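Citrate synthase (PDB 6ABW) probably catalyses the condensation of acetyl-CoA with oxaloacetate and water to give citrate and CoA, feeding the tricarboxylic acid cycle. Local coordinates at residues Met266-Arg271 and Leu310-Phe315; Lys306-Gly311 and Asp325-Val330; Phe238-Glu243 and Glu251-Arg256. All blocks are in the same frame, centred on the assembly; numbering follows the deposited sequence.

Contact 1: Met266-Arg271 and Leu310-Phe315; sequences MGFGHR and LGVETF. With ACO (acetyl coenzyme *a), chain D.
The acetyl-CoA pocket is built partly from the loop 266-271, and F268 ties that loop to the C-terminal end of helix 295-315 by resting its ring on G311 and V312. The ring meets the helix obliquely: F268 CE2 lies 3.6 Å from G311 C, and the same CE2 is 3.9 Å from V312 CG2. CB already points to the helix, and a first torsion of -91°, well off a staggered value, lays the ring on it. G311 makes the fit possible, because a beta carbon there would come within 2.6 Å of F268 CZ.

The same loop grips the ligand. G267 N donates to O5P of the pantetheine arm over 2.8 Å, nearly straight at 163°. One residue on, F268 O receives N8P of the ligand in a weaker, bent bond (124°). M266 lays its SD 3.3 Å from ligand C5P, while G269 runs so close to OAP that a side chain would collide with it. R271 puts one face of its guanidinium over the methyl CEP, and the loop also carries H270, predicted to be an active-site residue. At the helix end, F315 takes the adenine atom C2A over one ring face, 3.3 Å above the plane; T314 CG2 covers the centre of the opposite face. T314 is fixed in turn by OG1, which donates to L310 O over 2.7 Å.

Main-chain groups therefore read the pantetheine amides, so recognition probably depends on where the loop backbone lies, and F268 packs that loop against the helix. R271 NH1, close to the diphosphate oxygen O4A without a hydrogen bond, would probably still help to balance the negative charge.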
loop_
_atom_site.group_PDB
_atom_site.type_symbol
_atom_site.label_atom_id
_atom_site.label_comp_id
_atom_site.label_asym_id
_atom_site.label_seq_id
_atom_site.Cartn_x
_atom_site.Cartn_y
_atom_site.Cartn_z
ATOM N N MET A 266 -10.505 5.275 26.575
ATOM C CA MET A 266 -9.666 5.406 25.421
ATOM C C MET A 266 -8.475 6.342 25.685
ATOM O O MET A 266 -8.609 7.373 26.425
ATOM C CB MET A 266 -10.480 5.876 24.156
ATOM C CG MET A 266 -11.701 5.019 23.801
ATOM S SD MET A 266 -11.208 3.312 23.460
ATOM C CE MET A 266 -11.867 2.378 24.831
ATOM N N GLY A 267 -7.320 6.001 25.131
ATOM C CA GLY A 267 -6.070 6.658 25.459
ATOM C C GLY A 267 -5.420 6.295 26.744
ATOM O O GLY A 267 -4.450 6.932 27.147
ATOM N N PHE A 268 -5.942 5.226 27.377
ATOM C CA PHE A 268 -5.296 4.548 28.502
ATOM C C PHE A 268 -4.893 3.157 28.019
ATOM O O PHE A 268 -5.588 2.520 27.189
ATOM C CB PHE A 268 -6.184 4.401 29.711
ATOM C CG PHE A 268 -6.074 5.533 30.692
ATOM C CD1 PHE A 268 -6.323 6.865 30.319
ATOM C CD2 PHE A 268 -5.720 5.307 31.973
ATOM C CE1 PHE A 268 -6.277 7.890 31.262
ATOM C CE2 PHE A 268 -5.649 6.327 32.889
ATOM C CZ PHE A 268 -5.896 7.644 32.538
ATOM N N GLY A 269 -3.818 2.677 28.603
ATOM C CA GLY A 269 -3.378 1.295 28.396
ATOM C C GLY A 269 -2.385 1.124 27.248
ATOM O O GLY A 269 -2.409 1.830 26.218
ATOM N N HIS A 270 -1.513 0.129 27.333
ATOM C CA HIS A 270 -0.572 -0.065 26.265
ATOM C C HIS A 270 -0.102 -1.488 26.288
ATOM O O HIS A 270 0.104 -2.027 27.411
ATOM C CB HIS A 270 0.610 0.894 26.436
ATOM C CG HIS A 270 1.382 1.095 25.194
ATOM N ND1 HIS A 270 2.433 0.275 24.844
ATOM C CD2 HIS A 270 1.319 2.059 24.240
ATOM C CE1 HIS A 270 2.937 0.690 23.698
ATOM N NE2 HIS A 270 2.250 1.750 23.285
ATOM N N ARG A 271 0.119 -2.069 25.108
ATOM C CA ARG A 271 0.614 -3.499 25.093
ATOM C C ARG A 271 2.016 -3.694 25.652
ATOM O O ARG A 271 2.351 -4.824 26.046
ATOM C CB ARG A 271 0.550 -4.117 23.667
ATOM C CG ARG A 271 -0.890 -4.442 23.248
ATOM C CD ARG A 271 -1.055 -5.308 21.992
ATOM N NE ARG A 271 -2.470 -5.276 21.551
ATOM C CZ ARG A 271 -3.502 -5.924 22.129
ATOM N NH1 ARG A 271 -3.341 -6.697 23.206
ATOM N NH2 ARG A 271 -4.735 -5.782 21.626
ATOM N N LEU A 310 -9.309 10.638 37.286
ATOM C CA LEU A 310 -10.293 9.513 37.483
ATOM C C LEU A 310 -9.750 8.183 36.983
ATOM O O LEU A 310 -9.836 7.132 37.665
ATOM C CB LEU A 310 -11.632 9.821 36.805
ATOM C CG LEU A 310 -12.364 11.072 37.320
ATOM C CD1 LEU A 310 -13.590 11.381 36.479
ATOM C CD2 LEU A 310 -12.765 10.905 38.761
ATOM N N GLY A 311 -9.165 8.187 35.771
ATOM C CA GLY A 311 -8.604 6.974 35.213
ATOM C C GLY A 311 -7.438 6.364 35.981
ATOM O O GLY A 311 -7.402 5.136 36.157
ATOM N N VAL A 312 -6.497 7.177 36.402
ATOM C CA VAL A 312 -5.352 6.608 37.167
ATOM C C VAL A 312 -5.838 6.108 38.539
ATOM O O VAL A 312 -5.413 5.033 39.019
ATOM C CB VAL A 312 -4.188 7.624 37.287
ATOM C CG1 VAL A 312 -3.076 7.081 38.229
ATOM C CG2 VAL A 312 -3.628 7.902 35.865
ATOM N N GLU A 313 -6.711 6.879 39.167
ATOM C CA GLU A 313 -7.332 6.435 40.470
ATOM C C GLU A 313 -8.013 5.056 40.315
ATOM O O GLU A 313 -7.777 4.129 41.115
ATOM C CB GLU A 313 -8.292 7.534 40.971
ATOM C CG GLU A 313 -8.808 7.298 42.385
ATOM C CD GLU A 313 -10.199 7.910 42.700
ATOM O OE1 GLU A 313 -10.785 8.734 41.911
ATOM O OE2 GLU A 313 -10.721 7.552 43.790
ATOM N N THR A 314 -8.669 4.830 39.173
ATOM C CA THR A 314 -9.419 3.601 38.936
ATOM C C THR A 314 -8.586 2.447 38.371
ATOM O O THR A 314 -8.807 1.329 38.736
ATOM C CB THR A 314 -10.583 3.895 37.986
ATOM O OG1 THR A 314 -11.315 4.998 38.536
ATOM C CG2 THR A 314 -11.479 2.700 37.870
ATOM N N PHE A 315 -7.643 2.726 37.470
ATOM C CA PHE A 315 -6.914 1.706 36.713
ATOM C C PHE A 315 -5.415 1.677 36.925
ATOM O O PHE A 315 -4.768 0.720 36.497
ATOM C CB PHE A 315 -7.180 1.970 35.208
ATOM C CG PHE A 315 -8.631 1.948 34.861
ATOM C CD1 PHE A 315 -9.351 0.787 35.058
ATOM C CD2 PHE A 315 -9.267 3.058 34.234
ATOM C CE1 PHE A 315 -10.691 0.702 34.717
ATOM C CE2 PHE A 315 -10.602 2.989 33.924
ATOM C CZ PHE A 315 -11.320 1.797 34.149
HETATM N N1A ACO D . -9.474 1.143 30.303
HETATM C C2A ACO D . -9.977 0.398 31.353
HETATM N N3A ACO D . -9.504 -0.864 31.676
HETATM C C4A ACO D . -8.503 -1.386 30.928
HETATM C C5A ACO D . -7.916 -0.630 29.800
HETATM C C6A ACO D . -8.469 0.696 29.537
HETATM N N6A ACO D . -7.980 1.391 28.489
HETATM N N7A ACO D . -6.964 -1.407 29.229
HETATM C C8A ACO D . -6.921 -2.572 29.922
HETATM N N9A ACO D . -7.839 -2.551 30.914
HETATM C C1B ACO D . -8.084 -3.621 31.925
HETATM C C2B ACO D . -8.391 -5.003 31.326
HETATM O O2B ACO D . -9.763 -5.195 30.981
HETATM C C3B ACO D . -7.974 -5.879 32.475
HETATM O O3B ACO D . -9.087 -5.909 33.387
HETATM P P3B ACO D . -9.423 -7.142 34.405
HETATM O O7A ACO D . -10.920 -7.045 34.631
HETATM O O8A ACO D . -8.597 -6.846 35.653
HETATM O O9A ACO D . -9.006 -8.381 33.618
HETATM C C4B ACO D . -6.765 -5.163 33.094
HETATM O O4B ACO D . -6.893 -3.775 32.752
HETATM C C5B ACO D . -5.427 -5.618 32.568
HETATM O O5B ACO D . -5.405 -5.485 31.146
HETATM P P1A ACO D . -4.032 -5.771 30.345
HETATM O O1A ACO D . -3.976 -7.272 30.183
HETATM O O2A ACO D . -2.907 -4.979 31.029
HETATM O O3A ACO D . -4.168 -5.108 28.872
HETATM P P2A ACO D . -5.104 -5.674 27.679
HETATM O O4A ACO D . -4.305 -6.504 26.709
HETATM O O5A ACO D . -6.448 -6.080 28.208
HETATM O O6A ACO D . -5.229 -4.276 26.879
HETATM C CBP ACO D . -4.422 -2.640 25.347
HETATM C CCP ACO D . -4.101 -3.447 26.576
HETATM C CDP ACO D . -3.612 -1.419 24.974
HETATM C CEP ACO D . -5.267 -3.328 24.264
HETATM C CAP ACO D . -5.642 -1.828 26.028
HETATM O OAP ACO D . -5.330 -1.148 27.258
HETATM C C9P ACO D . -6.364 -0.781 25.174
HETATM O O9P ACO D . -7.286 -1.165 24.463
HETATM N N8P ACO D . -5.940 0.507 25.228
HETATM C C7P ACO D . -6.360 1.491 24.257
HETATM C C6P ACO D . -7.803 1.933 24.341
HETATM C C5P ACO D . -7.989 2.838 23.128
HETATM O O5P ACO D . -7.797 4.048 23.228
HETATM N N4P ACO D . -8.402 2.276 21.969
HETATM C C3P ACO D . -8.717 3.056 20.766
HETATM C C2P ACO D . -7.717 2.645 19.707
HETATM S S1P ACO D . -8.546 1.685 18.489
HETATM C C ACO D . -8.135 2.714 17.261
HETATM O O ACO D . -8.796 3.729 17.147
HETATM C CH3 ACO D . -6.950 2.344 16.418
#

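Contact 2: Lys306-Gly311 and Asp325-Val330; sequences KLEELG and DFYSGV
F326 presents the edge of its ring to helix 295-315: L307 CB lies in the ring plane, 4.0 Å from F326 CZ, while the backbone N of E308 approaches the same carbon obliquely. Also at this ring's edge, and in plane, is CD2 of the neighbouring Y327. The Y327 ring has F326 CD2 over one face, 3.6 Å above the plane and offset toward the rim, and at its edge, in plane, sits the carboxylate carbon of E308.

That edge carries the polar link. Y327 OH donates to E308 OE1 over 2.6 Å, and the two side chains cross at about a right angle, with carboxylate and ring planes 73° apart. The hydroxyl meets OE1 from above the carboxylate plane, 38° out of it. E308 gets there by an extended chain, CG anti to its backbone N (chi1 178°), while its CB packs 4.0 Å from F326 CE2.

The motif is an antiparallel helix pair within the largely helical citrate synthase fold: helices 295-315 and 325-335, wide enough apart (segment axes 12.0 Å) for aromatic side chains to fill the interval. D325, a predicted active-site residue on the same segment as F326, turns its OD1 to Y192 instead of this interface. F326 also meets F268 and F241 edge-to-face.

E308 is buried, yet both carboxylate oxygens have partners: OE1 is shared between Y327 and the ammonium of K284, and OE2 is hydrogen-bonded to Y276 OH. The lysine would probably help keep this acid ionised.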
loop_
_atom_site.group_PDB
_atom_site.type_symbol
_atom_site.label_atom_id
_atom_site.label_comp_id
_atom_site.label_asym_id
_atom_site.label_seq_id
_atom_site.Cartn_x
_atom_site.Cartn_y
_atom_site.Cartn_z
ATOM N N LYS A 306 -9.067 16.005 34.183
ATOM C CA LYS A 306 -9.979 15.380 35.155
ATOM C C LYS A 306 -10.171 13.895 34.854
ATOM O O LYS A 306 -10.142 13.045 35.769
ATOM C CB LYS A 306 -11.336 16.077 35.092
ATOM C CG LYS A 306 -12.314 15.595 36.142
ATOM C CD LYS A 306 -11.738 15.461 37.584
ATOM C CE LYS A 306 -12.841 15.025 38.555
ATOM N NZ LYS A 306 -12.392 15.201 39.970
ATOM N N LEU A 307 -10.341 13.547 33.573
ATOM C CA LEU A 307 -10.387 12.103 33.201
ATOM C C LEU A 307 -9.127 11.358 33.517
ATOM O O LEU A 307 -9.142 10.153 33.934
ATOM C CB LEU A 307 -10.709 11.923 31.721
ATOM C CG LEU A 307 -12.101 11.751 31.277
ATOM C CD1 LEU A 307 -12.117 11.503 29.753
ATOM C CD2 LEU A 307 -12.834 10.635 32.068
ATOM N N GLU A 308 -7.987 12.011 33.355
ATOM C CA GLU A 308 -6.748 11.349 33.684
ATOM C C GLU A 308 -6.723 10.991 35.174
ATOM O O GLU A 308 -6.319 9.895 35.574
ATOM C CB GLU A 308 -5.563 12.307 33.367
ATOM C CG GLU A 308 -4.185 11.706 33.741
ATOM C CD GLU A 308 -3.010 12.687 33.626
ATOM O OE1 GLU A 308 -3.147 13.917 33.404
ATOM O OE2 GLU A 308 -1.917 12.175 33.816
ATOM N N GLU A 309 -7.151 11.927 35.997
ATOM C CA GLU A 309 -7.172 11.712 37.463
ATOM C C GLU A 309 -8.102 10.559 37.821
ATOM O O GLU A 309 -7.758 9.627 38.565
ATOM C CB GLU A 309 -7.668 12.977 38.205
ATOM C CG GLU A 309 -7.586 12.795 39.712
ATOM C CD GLU A 309 -7.663 14.094 40.514
ATOM O OE1 GLU A 309 -8.721 14.787 40.413
ATOM O OE2 GLU A 309 -6.689 14.392 41.285
ATOM N N LEU A 310 -9.309 10.638 37.286
ATOM C CA LEU A 310 -10.293 9.513 37.483
ATOM C C LEU A 310 -9.750 8.183 36.983
ATOM O O LEU A 310 -9.836 7.132 37.665
ATOM C CB LEU A 310 -11.632 9.821 36.805
ATOM C CG LEU A 310 -12.364 11.072 37.320
ATOM C CD1 LEU A 310 -13.590 11.381 36.479
ATOM C CD2 LEU A 310 -12.765 10.905 38.761
ATOM N N GLY A 311 -9.165 8.187 35.771
ATOM C CA GLY A 311 -8.604 6.974 35.213
ATOM C C GLY A 311 -7.438 6.364 35.981
ATOM O O GLY A 311 -7.402 5.136 36.157
ATOM N N ASP A 325 -1.753 8.610 23.014
ATOM C CA ASP A 325 -2.950 9.114 22.297
ATOM C C ASP A 325 -3.867 9.980 23.162
ATOM O O ASP A 325 -4.809 10.576 22.658
ATOM C CB ASP A 325 -3.664 7.960 21.634
ATOM C CG ASP A 325 -2.705 7.094 20.696
ATOM O OD1 ASP A 325 -1.923 7.674 19.837
ATOM O OD2 ASP A 325 -2.705 5.821 20.873
ATOM N N PHE A 326 -3.632 10.012 24.475
ATOM C CA PHE A 326 -4.553 10.650 25.413
ATOM C C PHE A 326 -4.537 12.174 25.298
ATOM O O PHE A 326 -5.582 12.797 25.294
ATOM C CB PHE A 326 -4.281 10.195 26.891
ATOM C CG PHE A 326 -5.420 10.549 27.833
ATOM C CD1 PHE A 326 -6.563 9.844 27.827
ATOM C CD2 PHE A 326 -5.348 11.697 28.617
ATOM C CE1 PHE A 326 -7.605 10.199 28.655
ATOM C CE2 PHE A 326 -6.369 12.043 29.460
ATOM C CZ PHE A 326 -7.488 11.303 29.491
ATOM N N TYR A 327 -3.338 12.775 25.258
ATOM C CA TYR A 327 -3.164 14.212 25.180
ATOM C C TYR A 327 -2.712 14.742 23.803
ATOM O O TYR A 327 -2.662 15.944 23.622
ATOM C CB TYR A 327 -2.145 14.663 26.222
ATOM C CG TYR A 327 -2.695 14.758 27.615
ATOM C CD1 TYR A 327 -3.570 15.763 27.920
ATOM C CD2 TYR A 327 -2.303 13.903 28.610
ATOM C CE1 TYR A 327 -4.085 15.889 29.200
ATOM C CE2 TYR A 327 -2.818 14.003 29.919
ATOM C CZ TYR A 327 -3.712 14.990 30.192
ATOM O OH TYR A 327 -4.273 15.171 31.465
ATOM N N SER A 328 -2.475 13.878 22.815
ATOM C CA SER A 328 -1.974 14.404 21.526
ATOM C C SER A 328 -3.056 15.215 20.817
ATOM O O SER A 328 -2.791 16.313 20.283
ATOM C CB SER A 328 -1.460 13.234 20.655
ATOM O OG SER A 328 -2.500 12.289 20.375
ATOM N N GLY A 329 -4.298 14.724 20.845
ATOM C CA GLY A 329 -5.419 15.417 20.326
ATOM C C GLY A 329 -5.626 16.791 20.934
ATOM O O GLY A 329 -5.950 17.776 20.245
ATOM N N VAL A 330 -5.468 16.898 22.244
ATOM C CA VAL A 330 -5.516 18.179 22.912
ATOM C C VAL A 330 -4.506 19.165 22.326
ATOM O O VAL A 330 -4.856 20.305 22.091
ATOM C CB VAL A 330 -5.367 18.075 24.447
ATOM C CG1 VAL A 330 -5.466 19.485 25.082
ATOM C CG2 VAL A 330 -6.470 17.178 24.989
#

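Contact 3: Phe238-Glu243 and Glu251-Arg256; sequences FKQFVE and ESWFKR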
loop_
_atom_site.group_PDB
_atom_site.type_symbol
_atom_site.label_atom_id
_atom_site.label_comp_id
_atom_site.label_asym_id
_atom_site.label_seq_id
_atom_site.Cartn_x
_atom_site.Cartn_y
_atom_site.Cartn_z
ATOM N N PHE A 238 -9.939 11.693 22.029
ATOM C CA PHE A 238 -10.347 13.083 22.123
ATOM C C PHE A 238 -11.887 13.206 22.029
ATOM O O PHE A 238 -12.458 14.083 22.677
ATOM C CB PHE A 238 -9.712 13.868 21.030
ATOM C CG PHE A 238 -9.918 15.353 21.133
ATOM C CD1 PHE A 238 -9.054 16.159 21.855
ATOM C CD2 PHE A 238 -10.981 15.933 20.493
ATOM C CE1 PHE A 238 -9.249 17.535 21.920
ATOM C CE2 PHE A 238 -11.199 17.284 20.611
ATOM C CZ PHE A 238 -10.353 18.078 21.341
ATOM N N LYS A 239 -12.512 12.296 21.301
ATOM C CA LYS A 239 -13.975 12.256 21.185
ATOM C C LYS A 239 -14.695 12.020 22.492
ATOM O O LYS A 239 -15.799 12.542 22.653
ATOM C CB LYS A 239 -14.478 11.275 20.122
ATOM C CG LYS A 239 -14.372 11.859 18.724
ATOM C CD LYS A 239 -14.582 10.758 17.677
ATOM C CE LYS A 239 -14.417 11.363 16.300
ATOM N NZ LYS A 239 -14.372 10.271 15.284
ATOM N N GLN A 240 -14.030 11.355 23.437
ATOM C CA GLN A 240 -14.509 11.308 24.806
ATOM C C GLN A 240 -14.671 12.695 25.420
ATOM O O GLN A 240 -15.717 12.990 26.022
ATOM C CB GLN A 240 -13.565 10.512 25.692
ATOM C CG GLN A 240 -13.418 9.085 25.236
ATOM C CD GLN A 240 -12.347 8.361 26.053
ATOM O OE1 GLN A 240 -12.619 7.267 26.577
ATOM N NE2 GLN A 240 -11.107 8.928 26.105
ATOM N N PHE A 241 -13.715 13.570 25.209
ATOM C CA PHE A 241 -13.745 14.926 25.756
ATOM C C PHE A 241 -14.853 15.753 25.109
ATOM O O PHE A 241 -15.539 16.556 25.759
ATOM C CB PHE A 241 -12.426 15.680 25.639
ATOM C CG PHE A 241 -11.181 14.864 25.930
ATOM C CD1 PHE A 241 -11.170 13.853 26.916
ATOM C CD2 PHE A 241 -10.033 15.059 25.201
ATOM C CE1 PHE A 241 -10.042 13.077 27.144
ATOM C CE2 PHE A 241 -8.895 14.310 25.428
ATOM C CZ PHE A 241 -8.875 13.311 26.401
ATOM N N VAL A 242 -15.025 15.553 23.822
ATOM C CA VAL A 242 -16.064 16.243 23.098
ATOM C C VAL A 242 -17.466 15.855 23.595
ATOM O O VAL A 242 -18.295 16.727 23.841
ATOM C CB VAL A 242 -15.965 15.983 21.602
ATOM C CG1 VAL A 242 -17.161 16.637 20.852
ATOM C CG2 VAL A 242 -14.637 16.491 21.072
ATOM N N GLU A 243 -17.656 14.586 23.854
ATOM C CA GLU A 243 -18.896 14.067 24.362
ATOM C C GLU A 243 -19.199 14.591 25.781
ATOM O O GLU A 243 -20.352 14.878 26.128
ATOM C CB GLU A 243 -18.791 12.544 24.335
ATOM C CG GLU A 243 -20.005 11.740 24.765
ATOM C CD GLU A 243 -19.822 10.289 24.337
ATOM O OE1 GLU A 243 -19.655 10.061 23.110
ATOM O OE2 GLU A 243 -19.746 9.403 25.209
ATOM N N GLU A 251 -17.148 13.754 35.750
ATOM C CA GLU A 251 -17.405 12.691 36.725
ATOM C C GLU A 251 -18.614 11.863 36.388
ATOM O O GLU A 251 -18.580 10.636 36.463
ATOM C CB GLU A 251 -17.595 13.254 38.133
ATOM C CG GLU A 251 -16.266 13.545 38.774
ATOM C CD GLU A 251 -16.325 14.022 40.253
ATOM O OE1 GLU A 251 -17.410 13.898 40.960
ATOM O OE2 GLU A 251 -15.201 14.462 40.679
ATOM N N SER A 252 -19.686 12.537 35.968
ATOM C CA SER A 252 -20.900 11.841 35.563
ATOM C C SER A 252 -20.706 10.936 34.339
ATOM O O SER A 252 -21.151 9.769 34.363
ATOM C CB SER A 252 -22.088 12.830 35.353
ATOM O OG SER A 252 -23.189 12.173 34.755
ATOM N N TRP A 253 -20.029 11.447 33.306
ATOM C CA TRP A 253 -19.693 10.654 32.165
ATOM C C TRP A 253 -18.868 9.411 32.578
ATOM O O TRP A 253 -19.123 8.312 32.086
ATOM C CB TRP A 253 -18.947 11.487 31.155
ATOM C CG TRP A 253 -18.576 10.800 29.880
ATOM C CD1 TRP A 253 -19.242 10.862 28.687
ATOM C CD2 TRP A 253 -17.390 10.018 29.649
ATOM N NE1 TRP A 253 -18.589 10.089 27.752
ATOM C CE2 TRP A 253 -17.437 9.586 28.316
ATOM C CE3 TRP A 253 -16.289 9.625 30.466
ATOM C CZ2 TRP A 253 -16.425 8.822 27.743
ATOM C CZ3 TRP A 253 -15.288 8.847 29.896
ATOM C CH2 TRP A 253 -15.363 8.424 28.554
ATOM N N PHE A 254 -17.898 9.634 33.421
ATOM C CA PHE A 254 -16.982 8.529 33.866
ATOM C C PHE A 254 -17.821 7.512 34.665
ATOM O O PHE A 254 -17.702 6.304 34.424
ATOM C CB PHE A 254 -15.859 9.063 34.742
ATOM C CG PHE A 254 -14.783 8.041 35.070
ATOM C CD1 PHE A 254 -13.716 7.795 34.212
ATOM C CD2 PHE A 254 -14.788 7.386 36.272
ATOM C CE1 PHE A 254 -12.708 6.828 34.552
ATOM C CE2 PHE A 254 -13.776 6.491 36.621
ATOM C CZ PHE A 254 -12.751 6.203 35.749
ATOM N N LYS A 255 -18.677 7.991 35.579
ATOM C CA LYS A 255 -19.600 7.065 36.325
ATOM C C LYS A 255 -20.472 6.196 35.414
ATOM O O LYS A 255 -20.547 4.946 35.536
ATOM C CB LYS A 255 -20.404 7.849 37.350
ATOM C CG LYS A 255 -21.364 6.997 38.213
ATOM C CD LYS A 255 -20.687 5.784 38.848
ATOM C CE LYS A 255 -21.653 4.970 39.726
ATOM N NZ LYS A 255 -21.778 5.600 41.039
ATOM N N ARG A 256 -21.080 6.829 34.425
ATOM C CA ARG A 256 -21.988 6.164 33.504
ATOM C C ARG A 256 -21.301 5.244 32.483
ATOM O O ARG A 256 -21.647 4.085 32.379
ATOM C CB ARG A 256 -22.909 7.249 32.854
ATOM C CG ARG A 256 -23.720 8.099 33.915
ATOM C CD ARG A 256 -24.333 9.428 33.397
ATOM N NE ARG A 256 -24.377 9.424 31.939
ATOM C CZ ARG A 256 -23.680 10.228 31.111
ATOM N NH1 ARG A 256 -23.755 10.011 29.801
ATOM N NH2 ARG A 256 -22.954 11.269 31.540
#
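W253 and E243 join two consecutive helices, 233-244 and 250-260, linked by a short connection in the largely helical citrate synthase fold, with the indole spanning the space between them. The one hydrogen bond across the contact is theirs. W253 NE1 donates to E243 OE2 over 2.9 Å, almost straight at 169°, and the oxygen lies close to the indole plane. On the acceptor's side the donor comes to the anti side of the carboxylate, 32° out of its plane. Both side chains start with CG anti to their own backbone N (chi1 -178° for W253), which sends each toward the other helix.

Van der Waals packing comes from Q240, whose chain crosses the six-membered end of the indole, its amide plane nearly perpendicular to the ring. Q240 CB lies 3.9 Å from W253 CZ2, and Q240 OE1 comes in at the ring edge, 3.6 Å from W253 CH2. The amide's polar partners lie outside: OE1 accepts from M266 N in the acetyl-CoA loop, and NE2 is bonded to A237 O. I258 of the same helix and L307 of helix 295-315 also pack on W253. A leucine in place of W253 would probably leave E243 without its cross-helix donor and open a gap beside the aliphatic part of Q240.

On the exposed side R256 makes no contact across the pair: R256 NH2 bonds weakly to S252 OG one helical turn back, 3.3 Å away, with the hydroxyl at the edge of the guanidinium, and R256 NH1 stays 6.1 Å from E243 OE2, too far for a salt bridge.

How the contacts relate
All three contacts lie on one side of the chain; contacts 1 and 2 both use helix 295-315, and contact 3 packs against it. Contacts 1 and 2 share L310 and G311, their centres about 9 Å apart, and their rings meet where F268 CE1 comes 3.7 Å from F326 CE1; the F326 side chain is still about 8 Å from the bound acetyl-CoA. Contact 3, about 14 Å from contact 1 between centres, reaches the pocket loop through Q240 OE1, 2.9 Å from M266 N. It is joined to contact 2 by a salt bridge, K306 NZ to E251 OE2 at 3.0 Å. Through Q240, contact 3 probably acts as a second shell to the ligand-touching loop.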